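Local coordinates for protein V-type ATP synthase alpha chain (Nanoarchaeum equitans Kin4-M, PDB 5BN4) that is the A subunit of a V-type rotary ATPase, a member of the ATP synthase alpha/beta family built round a P-loop nucleotide-binding domain, at residues A[243-248]-A[316-321]; A[250-255]-A[322-327]; A[259-264]-A[275-280]. All coordinates share one frame; numbering follows the deposited sequence.

Contact 1. Residues A[243-248]-A[316-321]; sequences DIVIYI and VVNADS. With ANP (phosphoaminophosphonic acid-adenylate ester), chain C.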
loop_
_atom_site.group_PDB
_atom_site.type_symbol
_atom_site.label_atom_id
_atom_site.label_comp_id
_atom_site.label_asym_id
_atom_site.label_seq_id
_atom_site.Cartn_x
_atom_site.Cartn_y
_atom_site.Cartn_z
ATOM N N ASP A 243 30.615 29.601 -18.616
ATOM C CA ASP A 243 31.431 30.693 -18.092
ATOM C C ASP A 243 31.527 30.615 -16.572
ATOM O O ASP A 243 32.589 30.847 -15.990
ATOM C CB ASP A 243 30.853 32.050 -18.505
ATOM C CG ASP A 243 30.976 32.311 -19.996
ATOM O OD1 ASP A 243 32.050 32.031 -20.571
ATOM O OD2 ASP A 243 29.993 32.800 -20.595
ATOM N N ILE A 244 30.405 30.287 -15.938
ATOM C CA ILE A 244 30.327 30.194 -14.485
ATOM C C ILE A 244 29.679 28.880 -14.067
ATOM O O ILE A 244 28.653 28.482 -14.620
ATOM C CB ILE A 244 29.520 31.371 -13.892
ATOM C CG1 ILE A 244 30.246 32.694 -14.135
ATOM C CG2 ILE A 244 29.282 31.170 -12.404
ATOM C CD1 ILE A 244 31.634 32.739 -13.539
ATOM N N VAL A 245 30.285 28.207 -13.095
ATOM C CA VAL A 245 29.730 26.975 -12.550
ATOM C C VAL A 245 29.391 27.147 -11.071
ATOM O O VAL A 245 30.241 27.541 -10.273
ATOM C CB VAL A 245 30.709 25.797 -12.710
ATOM C CG1 VAL A 245 30.211 24.577 -11.948
ATOM C CG2 VAL A 245 30.915 25.474 -14.182
ATOM N N ILE A 246 28.145 26.857 -10.712
ATOM C CA ILE A 246 27.710 26.932 -9.322
ATOM C C ILE A 246 27.296 25.557 -8.810
ATOM O O ILE A 246 26.336 24.970 -9.306
ATOM C CB ILE A 246 26.516 27.886 -9.159
ATOM C CG1 ILE A 246 26.867 29.280 -9.681
ATOM C CG2 ILE A 246 26.085 27.952 -7.703
ATOM C CD1 ILE A 246 25.717 30.256 -9.602
ATOM N N TYR A 247 28.021 25.041 -7.822
ATOM C CA TYR A 247 27.661 23.756 -7.235
ATOM C C TYR A 247 27.063 23.931 -5.844
ATOM O O TYR A 247 27.733 24.390 -4.919
ATOM C CB TYR A 247 28.853 22.795 -7.185
ATOM C CG TYR A 247 28.433 21.346 -7.050
ATOM C CD1 TYR A 247 28.162 20.794 -5.806
ATOM C CD2 TYR A 247 28.283 20.538 -8.169
ATOM C CE1 TYR A 247 27.766 19.475 -5.679
ATOM C CE2 TYR A 247 27.887 19.218 -8.050
ATOM C CZ TYR A 247 27.630 18.692 -6.803
ATOM O OH TYR A 247 27.236 17.378 -6.681
ATOM N N ILE A 248 25.794 23.558 -5.712
ATOM C CA ILE A 248 25.071 23.681 -4.455
ATOM C C ILE A 248 25.023 22.343 -3.728
ATOM O O ILE A 248 24.440 21.375 -4.222
ATOM C CB ILE A 248 23.628 24.173 -4.686
ATOM C CG1 ILE A 248 23.626 25.463 -5.508
ATOM C CG2 ILE A 248 22.905 24.372 -3.359
ATOM C CD1 ILE A 248 22.239 25.973 -5.844
ATOM N N VAL A 316 25.832 27.661 -15.168
ATOM C CA VAL A 316 25.212 26.375 -14.869
ATOM C C VAL A 316 25.109 26.163 -13.357
ATOM O O VAL A 316 26.032 26.486 -12.609
ATOM C CB VAL A 316 25.958 25.196 -15.544
ATOM C CG1 VAL A 316 27.393 25.105 -15.053
ATOM C CG2 VAL A 316 25.221 23.884 -15.308
ATOM N N VAL A 317 23.970 25.639 -12.915
ATOM C CA VAL A 317 23.742 25.384 -11.498
ATOM C C VAL A 317 23.442 23.908 -11.249
ATOM O O VAL A 317 22.479 23.363 -11.788
ATOM C CB VAL A 317 22.581 26.249 -10.942
ATOM C CG1 VAL A 317 22.161 25.768 -9.564
ATOM C CG2 VAL A 317 22.977 27.716 -10.898
ATOM N N ASN A 318 24.277 23.268 -10.436
ATOM C CA ASN A 318 24.051 21.887 -10.022
ATOM C C ASN A 318 23.531 21.821 -8.590
ATOM O O ASN A 318 24.199 22.268 -7.658
ATOM C CB ASN A 318 25.341 21.071 -10.143
ATOM C CG ASN A 318 25.903 21.067 -11.551
ATOM O OD1 ASN A 318 26.630 21.980 -11.944
ATOM N ND2 ASN A 318 25.573 20.033 -12.318
ATOM N N ALA A 319 22.336 21.263 -8.418
ATOM C CA ALA A 319 21.719 21.169 -7.099
ATOM C C ALA A 319 21.686 19.729 -6.592
ATOM O O ALA A 319 20.899 18.910 -7.068
ATOM C CB ALA A 319 20.314 21.758 -7.126
ATOM N N ASP A 320 22.539 19.432 -5.617
ATOM C CA ASP A 320 22.671 18.076 -5.096
ATOM C C ASP A 320 22.425 18.033 -3.588
ATOM O O ASP A 320 23.310 18.376 -2.805
ATOM C CB ASP A 320 24.065 17.527 -5.422
ATOM C CG ASP A 320 24.296 16.135 -4.863
ATOM O OD1 ASP A 320 23.314 15.381 -4.698
ATOM O OD2 ASP A 320 25.467 15.792 -4.594
ATOM N N SER A 321 21.224 17.623 -3.182
ATOM C CA SER A 321 20.146 17.295 -4.111
ATOM C C SER A 321 18.849 17.979 -3.683
ATOM O O SER A 321 18.714 18.411 -2.537
ATOM C CB SER A 321 19.943 15.780 -4.216
ATOM O OG SER A 321 19.292 15.260 -3.072
HETATM P PG ANP C . 25.131 10.947 -3.764
HETATM O O1G ANP C . 26.610 10.886 -3.266
HETATM O O2G ANP C . 24.684 12.469 -3.909
HETATM O O3G ANP C . 24.188 10.274 -2.758
HETATM P PB ANP C . 24.808 8.661 -5.372
HETATM O O1B ANP C . 23.745 8.381 -6.475
HETATM O O2B ANP C . 24.283 8.053 -4.046
HETATM N N3B ANP C . 25.042 10.320 -5.279
HETATM P PA ANP C . 27.538 8.670 -5.926
HETATM O O1A ANP C . 27.338 9.873 -6.872
HETATM O O2A ANP C . 28.051 9.206 -4.542
HETATM O O3A ANP C . 26.103 7.950 -5.797
HETATM O "O5'" ANP C . 28.520 7.619 -6.536
HETATM C "C5'" ANP C . 28.434 6.260 -6.092
HETATM C "C4'" ANP C . 29.561 5.457 -6.702
HETATM O "O4'" ANP C . 29.463 5.433 -8.080
HETATM C "C3'" ANP C . 30.907 6.053 -6.311
HETATM O "O3'" ANP C . 31.566 5.280 -5.425
HETATM C "C2'" ANP C . 31.676 6.147 -7.572
HETATM O "O2'" ANP C . 32.905 5.497 -7.537
HETATM C "C1'" ANP C . 30.767 5.529 -8.606
HETATM N N9 ANP C . 30.738 6.258 -9.875
HETATM C C8 ANP C . 29.770 7.093 -10.289
HETATM N N7 ANP C . 30.074 7.570 -11.478
HETATM C C5 ANP C . 31.241 7.066 -11.873
HETATM C C6 ANP C . 32.028 7.209 -13.010
HETATM N N6 ANP C . 31.593 8.071 -14.070
HETATM N N1 ANP C . 33.188 6.541 -13.114
HETATM C C2 ANP C . 33.620 5.719 -12.127
HETATM N N3 ANP C . 32.878 5.555 -11.004
HETATM C C4 ANP C . 31.692 6.211 -10.853
#
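Tyr247 crosses Asn318 at about a right angle on one face of this parallel strand pair, the CD2 rim of its ring 3.6 Å from Asn318 CB; ring and amide planes are 21° apart, but the amide lies beyond the rim rather than stacked on it. With Tyr247 CG anti to the backbone N (chi1 -160°), the ring slants forward over the neighbouring strand, and its OH reaches Asp320. There Tyr247 OH donates to Asp320 OD2 over 3.2 Å, on the anti side and 30° out of the carboxylate plane; ring and carboxylate stand nearly upright to each other. Asp320 OD2 is also hydrogen-bonded to Thr230 OG1, and the Asn318 amide to Asn233, so both polar ends are tied towards helix 229-239. Val245 and Val316 extend the same face, side by side, CG2 of Val245 3.6 Å from CG1 of Val316.

On the other face the side chains that meet across the pair are apolar. Ile246 lies alongside Val317, while Ile248 slants across it, with its CD1 3.7 Å from Val317 CG1, under helix 292-309. Five nearly straight backbone bonds join the strands, from Val316 N to Ile244 O (3.0 Å) through to Asp320 N and Ile248 O (3.1 Å). A helix-flanked parallel sheet whose strand 314-320 ends in an aspartate about 4 Å from the magnesium ion is characteristic of the P-loop NTPase core, Asp320 being placed like a Walker B aspartate.

Contact 2. Residues A[250-255]-A[322-327]; sequences CGERGN and TSRWAE. With ANP (phosphoaminophosphonic acid-adenylate ester), chain C.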
loop_
_atom_site.group_PDB
_atom_site.type_symbol
_atom_site.label_atom_id
_atom_site.label_comp_id
_atom_site.label_asym_id
_atom_site.label_seq_id
_atom_site.Cartn_x
_atom_site.Cartn_y
_atom_site.Cartn_z
ATOM N N CYS A 250 23.255 20.688 -1.276
ATOM C CA CYS A 250 21.992 20.805 -0.558
ATOM C C CYS A 250 21.699 19.566 0.284
ATOM O O CYS A 250 21.219 18.554 -0.229
ATOM C CB CYS A 250 20.845 21.057 -1.542
ATOM S SG CYS A 250 19.286 21.557 -0.776
ATOM N N GLY A 251 21.999 19.653 1.576
ATOM C CA GLY A 251 21.674 18.598 2.519
ATOM C C GLY A 251 22.360 17.273 2.255
ATOM O O GLY A 251 21.763 16.214 2.452
ATOM N N GLU A 252 23.613 17.321 1.814
ATOM C CA GLU A 252 24.366 16.096 1.565
ATOM C C GLU A 252 25.643 16.022 2.398
ATOM O O GLU A 252 25.784 16.728 3.394
ATOM C CB GLU A 252 24.684 15.940 0.076
ATOM C CG GLU A 252 23.455 15.830 -0.823
ATOM C CD GLU A 252 22.601 14.606 -0.525
ATOM O OE1 GLU A 252 23.129 13.636 0.055
ATOM O OE2 GLU A 252 21.399 14.612 -0.870
ATOM N N ARG A 253 26.568 15.159 1.985
ATOM C CA ARG A 253 27.786 14.904 2.751
ATOM C C ARG A 253 28.776 16.067 2.709
ATOM O O ARG A 253 28.943 16.719 1.678
ATOM C CB ARG A 253 28.470 13.625 2.260
ATOM C CG ARG A 253 27.622 12.371 2.405
ATOM C CD ARG A 253 28.339 11.150 1.844
ATOM N NE ARG A 253 27.502 9.955 1.899
ATOM C CZ ARG A 253 26.661 9.588 0.938
ATOM N NH1 ARG A 253 26.542 10.321 -0.160
ATOM N NH2 ARG A 253 25.936 8.485 1.074
ATOM N N GLY A 254 29.440 16.311 3.836
ATOM C CA GLY A 254 30.442 17.358 3.928
ATOM C C GLY A 254 31.679 17.084 3.095
ATOM O O GLY A 254 32.186 17.975 2.411
ATOM N N ASN A 255 32.155 15.842 3.154
ATOM C CA ASN A 255 33.355 15.425 2.436
ATOM C C ASN A 255 33.290 15.701 0.944
ATOM O O ASN A 255 34.318 15.914 0.308
ATOM C CB ASN A 255 33.616 13.933 2.652
ATOM C CG ASN A 255 34.299 13.648 3.969
ATOM O OD1 ASN A 255 35.045 14.478 4.487
ATOM N ND2 ASN A 255 34.056 12.463 4.517
ATOM N N THR A 322 17.899 18.070 -4.607
ATOM C CA THR A 322 16.673 18.831 -4.387
ATOM C C THR A 322 15.727 18.163 -3.392
ATOM O O THR A 322 14.872 18.822 -2.798
ATOM C CB THR A 322 15.924 19.082 -5.708
ATOM O OG1 THR A 322 15.540 17.831 -6.291
ATOM C CG2 THR A 322 16.813 19.839 -6.685
ATOM N N SER A 323 15.879 16.854 -3.214
ATOM C CA SER A 323 15.031 16.111 -2.290
ATOM C C SER A 323 15.213 16.575 -0.847
ATOM O O SER A 323 14.276 16.520 -0.050
ATOM C CB SER A 323 15.305 14.611 -2.401
ATOM O OG SER A 323 15.065 14.151 -3.720
ATOM N N ARG A 324 16.417 17.037 -0.516
ATOM C CA ARG A 324 16.715 17.497 0.837
ATOM C C ARG A 324 16.026 18.829 1.105
ATOM O O ARG A 324 15.650 19.131 2.236
ATOM C CB ARG A 324 18.225 17.622 1.052
ATOM C CG ARG A 324 19.019 16.398 0.620
ATOM C CD ARG A 324 18.474 15.119 1.235
ATOM N NE ARG A 324 19.134 13.938 0.682
ATOM C CZ ARG A 324 18.598 12.721 0.661
ATOM N NH1 ARG A 324 17.385 12.516 1.160
ATOM N NH2 ARG A 324 19.273 11.708 0.135
ATOM N N TRP A 325 15.872 19.622 0.050
ATOM C CA TRP A 325 15.075 20.840 0.103
ATOM C C TRP A 325 13.620 20.474 0.393
ATOM O O TRP A 325 12.977 21.074 1.255
ATOM C CB TRP A 325 15.186 21.592 -1.227
ATOM C CG TRP A 325 14.261 22.773 -1.385
ATOM C CD1 TRP A 325 13.685 23.515 -0.391
ATOM C CD2 TRP A 325 13.808 23.341 -2.620
ATOM N NE1 TRP A 325 12.903 24.507 -0.932
ATOM C CE2 TRP A 325 12.962 24.423 -2.299
ATOM C CE3 TRP A 325 14.036 23.041 -3.967
ATOM C CZ2 TRP A 325 12.345 25.204 -3.274
ATOM C CZ3 TRP A 325 13.422 23.816 -4.934
ATOM C CH2 TRP A 325 12.587 24.885 -4.583
ATOM N N ALA A 326 13.112 19.478 -0.330
ATOM C CA ALA A 326 11.738 19.019 -0.156
ATOM C C ALA A 326 11.482 18.526 1.266
ATOM O O ALA A 326 10.411 18.758 1.827
ATOM C CB ALA A 326 11.407 17.931 -1.166
ATOM N N GLU A 327 12.468 17.847 1.843
ATOM C CA GLU A 327 12.376 17.396 3.228
ATOM C C GLU A 327 12.248 18.584 4.176
ATOM O O GLU A 327 11.479 18.547 5.137
ATOM C CB GLU A 327 13.597 16.560 3.613
ATOM C CG GLU A 327 13.633 16.181 5.089
ATOM C CD GLU A 327 14.932 15.516 5.502
ATOM O OE1 GLU A 327 15.814 15.333 4.634
ATOM O OE2 GLU A 327 15.071 15.179 6.698
HETATM P PG ANP C . 25.131 10.947 -3.764
HETATM O O1G ANP C . 26.610 10.886 -3.266
HETATM O O2G ANP C . 24.684 12.469 -3.909
HETATM O O3G ANP C . 24.188 10.274 -2.758
HETATM P PB ANP C . 24.808 8.661 -5.372
HETATM O O1B ANP C . 23.745 8.381 -6.475
HETATM O O2B ANP C . 24.283 8.053 -4.046
HETATM N N3B ANP C . 25.042 10.320 -5.279
HETATM P PA ANP C . 27.538 8.670 -5.926
HETATM O O1A ANP C . 27.338 9.873 -6.872
HETATM O O2A ANP C . 28.051 9.206 -4.542
HETATM O O3A ANP C . 26.103 7.950 -5.797
HETATM O "O5'" ANP C . 28.520 7.619 -6.536
HETATM C "C5'" ANP C . 28.434 6.260 -6.092
HETATM C "C4'" ANP C . 29.561 5.457 -6.702
HETATM O "O4'" ANP C . 29.463 5.433 -8.080
HETATM C "C3'" ANP C . 30.907 6.053 -6.311
HETATM O "O3'" ANP C . 31.566 5.280 -5.425
HETATM C "C2'" ANP C . 31.676 6.147 -7.572
HETATM O "O2'" ANP C . 32.905 5.497 -7.537
HETATM C "C1'" ANP C . 30.767 5.529 -8.606
HETATM N N9 ANP C . 30.738 6.258 -9.875
HETATM C C8 ANP C . 29.770 7.093 -10.289
HETATM N N7 ANP C . 30.074 7.570 -11.478
HETATM C C5 ANP C . 31.241 7.066 -11.873
HETATM C C6 ANP C . 32.028 7.209 -13.010
HETATM N N6 ANP C . 31.593 8.071 -14.070
HETATM N N1 ANP C . 33.188 6.541 -13.114
HETATM C C2 ANP C . 33.620 5.719 -12.127
HETATM N N3 ANP C . 32.878 5.555 -11.004
HETATM C C4 ANP C . 31.692 6.211 -10.853
HETATM O O HOH W 1 22.359 10.792 -0.345
#
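Glu252 and Arg324 make the one salt bridge of this contact: Arg324 NE donates to Glu252 OE2 over 2.8 Å, with an N-H...O angle of 159°. The acceptor sits at the guanidinium edge, close to its plane, but the donor comes from above the carboxylate plane, the two groups being turned 52° apart. Both side chains bend at chi2, which brings the charged ends together. OE2 also takes a hydrogen bond from Ser321 OG, so two donors, Arg324 NE and Ser321 OG, hold that oxygen.

A water bridges the pair, 3.0 Å from Glu252 OE1 and 3.3 Å from Arg324 NH2.

Packing does the rest. The aliphatic part of Arg324 lies against the backbone of the turn, CG 3.2 Å from Cys250 O and 3.3 Å from Gly251 O, while Cys250 SG meets Trp325 CB at 4.1 Å. Gly251 CA passes close to Arg324 CB.

Beyond the pair, Arg253 NH1 approaches ANP O1G at 3.2 Å, and Tyr256 of the neighbouring NEQ263 chain bonds to Gly251 O. With Glu252 about 3 Å from the magnesium ion, the arrangement is that of the nucleotide site at a subunit interface, as in rotary ATPases.

Contact 3. Residues A[259-264]-A[275-280]; sequences EVLEEF and PLMYRT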
loop_
_atom_site.group_PDB
_atom_site.type_symbol
_atom_site.label_atom_id
_atom_site.label_comp_id
_atom_site.label_asym_id
_atom_site.label_seq_id
_atom_site.Cartn_x
_atom_site.Cartn_y
_atom_site.Cartn_z
ATOM N N GLU A 259 35.791 17.508 -1.202
ATOM C CA GLU A 259 36.307 16.810 -2.376
ATOM C C GLU A 259 36.521 17.770 -3.542
ATOM O O GLU A 259 37.530 17.693 -4.243
ATOM C CB GLU A 259 35.351 15.683 -2.781
ATOM C CG GLU A 259 35.580 15.116 -4.178
ATOM C CD GLU A 259 36.838 14.271 -4.285
ATOM O OE1 GLU A 259 37.440 13.951 -3.238
ATOM O OE2 GLU A 259 37.223 13.926 -5.422
ATOM N N VAL A 260 35.569 18.675 -3.738
ATOM C CA VAL A 260 35.681 19.690 -4.776
ATOM C C VAL A 260 36.819 20.658 -4.457
ATOM O O VAL A 260 37.583 21.052 -5.340
ATOM C CB VAL A 260 34.362 20.473 -4.932
ATOM C CG1 VAL A 260 34.482 21.519 -6.028
ATOM C CG2 VAL A 260 33.215 19.519 -5.227
ATOM N N LEU A 261 36.933 21.021 -3.182
ATOM C CA LEU A 261 37.962 21.953 -2.726
ATOM C C LEU A 261 39.379 21.422 -2.931
ATOM O O LEU A 261 40.324 22.200 -3.056
ATOM C CB LEU A 261 37.747 22.304 -1.251
ATOM C CG LEU A 261 36.550 23.204 -0.941
ATOM C CD1 LEU A 261 36.413 23.431 0.559
ATOM C CD2 LEU A 261 36.673 24.531 -1.681
ATOM N N GLU A 262 39.524 20.100 -2.963
ATOM C CA GLU A 262 40.837 19.481 -3.119
ATOM C C GLU A 262 41.212 19.225 -4.578
ATOM O O GLU A 262 42.373 19.367 -4.958
ATOM C CB GLU A 262 40.922 18.173 -2.325
ATOM C CG GLU A 262 40.826 18.346 -0.818
ATOM C CD GLU A 262 40.929 17.028 -0.066
ATOM O OE1 GLU A 262 41.159 15.985 -0.714
ATOM O OE2 GLU A 262 40.780 17.038 1.174
ATOM N N GLU A 263 40.230 18.846 -5.392
ATOM C CA GLU A 263 40.500 18.426 -6.767
ATOM C C GLU A 263 40.389 19.544 -7.803
ATOM O O GLU A 263 41.146 19.568 -8.772
ATOM C CB GLU A 263 39.592 17.258 -7.158
ATOM C CG GLU A 263 39.847 15.998 -6.356
ATOM C CD GLU A 263 41.285 15.531 -6.462
ATOM O OE1 GLU A 263 41.785 15.401 -7.599
ATOM O OE2 GLU A 263 41.918 15.302 -5.408
ATOM N N PHE A 264 39.445 20.457 -7.603
ATOM C CA PHE A 264 39.220 21.545 -8.559
ATOM C C PHE A 264 40.407 22.505 -8.762
ATOM O O PHE A 264 40.706 22.868 -9.900
ATOM C CB PHE A 264 37.927 22.309 -8.245
ATOM C CG PHE A 264 36.687 21.659 -8.800
ATOM C CD1 PHE A 264 36.454 20.305 -8.617
ATOM C CD2 PHE A 264 35.751 22.404 -9.498
ATOM C CE1 PHE A 264 35.315 19.707 -9.125
ATOM C CE2 PHE A 264 34.610 21.812 -10.008
ATOM C CZ PHE A 264 34.391 20.461 -9.819
ATOM N N PRO A 275 42.695 27.258 -14.238
ATOM C CA PRO A 275 42.211 26.375 -13.168
ATOM C C PRO A 275 40.701 26.486 -12.963
ATOM O O PRO A 275 40.157 27.590 -12.950
ATOM C CB PRO A 275 42.969 26.866 -11.928
ATOM C CG PRO A 275 43.486 28.218 -12.287
ATOM C CD PRO A 275 43.727 28.191 -13.758
ATOM N N LEU A 276 40.047 25.339 -12.803
ATOM C CA LEU A 276 38.588 25.259 -12.757
ATOM C C LEU A 276 37.953 26.060 -11.628
ATOM O O LEU A 276 36.807 26.494 -11.739
ATOM C CB LEU A 276 38.142 23.801 -12.639
ATOM C CG LEU A 276 38.312 22.919 -13.873
ATOM C CD1 LEU A 276 37.823 21.512 -13.584
ATOM C CD2 LEU A 276 37.559 23.521 -15.042
ATOM N N MET A 277 38.694 26.246 -10.543
ATOM C CA MET A 277 38.149 26.886 -9.352
ATOM C C MET A 277 37.789 28.356 -9.583
ATOM O O MET A 277 36.887 28.888 -8.940
ATOM C CB MET A 277 39.126 26.755 -8.180
ATOM C CG MET A 277 38.464 26.871 -6.818
ATOM S SD MET A 277 37.244 25.572 -6.543
ATOM C CE MET A 277 36.422 26.184 -5.076
ATOM N N TYR A 278 38.482 29.003 -10.514
ATOM C CA TYR A 278 38.271 30.428 -10.757
ATOM C C TYR A 278 36.955 30.734 -11.474
ATOM O O TYR A 278 36.581 31.895 -11.627
ATOM C CB TYR A 278 39.460 31.032 -11.512
ATOM C CG TYR A 278 40.714 31.140 -10.671
ATOM C CD1 TYR A 278 40.638 31.269 -9.288
ATOM C CD2 TYR A 278 41.974 31.111 -11.258
ATOM C CE1 TYR A 278 41.781 31.367 -8.515
ATOM C CE2 TYR A 278 43.122 31.206 -10.490
ATOM C CZ TYR A 278 43.020 31.334 -9.121
ATOM O OH TYR A 278 44.160 31.430 -8.355
ATOM N N ARG A 279 36.256 29.689 -11.906
ATOM C CA ARG A 279 34.943 29.859 -12.516
ATOM C C ARG A 279 33.876 29.192 -11.661
ATOM O O ARG A 279 32.700 29.171 -12.024
ATOM C CB ARG A 279 34.913 29.263 -13.923
ATOM C CG ARG A 279 34.820 27.743 -13.955
ATOM C CD ARG A 279 34.343 27.254 -15.314
ATOM N NE ARG A 279 34.183 25.804 -15.360
ATOM C CZ ARG A 279 33.701 25.138 -16.406
ATOM N NH1 ARG A 279 33.326 25.793 -17.496
ATOM N NH2 ARG A 279 33.591 23.817 -16.361
ATOM N N THR A 280 34.293 28.650 -10.521
ATOM C CA THR A 280 33.409 27.848 -9.685
ATOM C C THR A 280 32.999 28.573 -8.408
ATOM O O THR A 280 33.820 29.211 -7.752
ATOM C CB THR A 280 34.069 26.507 -9.294
ATOM O OG1 THR A 280 34.615 25.876 -10.459
ATOM C CG2 THR A 280 33.055 25.575 -8.642
#
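Phe264 and Met277 form the close-packed centre of this contact, the sulfur SD lying 3.7 Å from Phe264 CB. Met277 leaves its backbone with CG anti to N (chi1 -157°) and then bends at chi2 (62°), which carries the sulfur past the phenylalanine and the methyl CE on to Leu261, 3.8 Å from its CD2. The phenyl ring itself is fitted between several neighbours. One face is covered from within its own segment by Val260, whose CG1 sits 3.4 Å above the ring centre. At the ring edge, close to its plane, comes Thr280 OG1, 3.8 Å from Phe264 CD2, and Leu276 CB approaches obliquely at 4.2 Å from the same CD2.

That threonine hydroxyl is already committed: OG1 donates to Leu276 O over 2.6 Å, from above the carbonyl plane, while Arg279 N reaches the same oxygen from the opposite face. Both bonds belong to the 3-10 turn 276-279 and its exit, beside the ring.

No hydrogen bond crosses between the segments, and the outer side is looser. Leu261 is partly exposed and joins through the end of its side chain; it also packs on Pro101 of the neighbouring NEQ263 chain. Glu262, likewise partly exposed, takes no part across the segments; its OE2 bonds to Val106 N of that chain. This is the hydrophobic seam of a beta-alpha-beta crossover, where the C-terminal part of helix 254-263 packs on the turn leading into strand 280-285.

Overall arrangement
All three contacts belong to the nucleotide-binding domain. Contact 1 lies close to the centre of the chain, pairing strands 244-250 and 314-320 of the mixed sheet; contact 2, about 14 Å away between centres, joins the segments that follow those two strands, so the two contacts alternate along the chain and both reach ANP. The strand ends pass directly into contact 2, where Cys250 N lies 2.8 Å from Asp320 O. Contact 3 is nested inside both loops and sits about 12 Å from contact 1 and 20 Å from contact 2, sharing helix 254-263 with the latter. One sheet thus connects the nucleotide end to the packed turn at its other end.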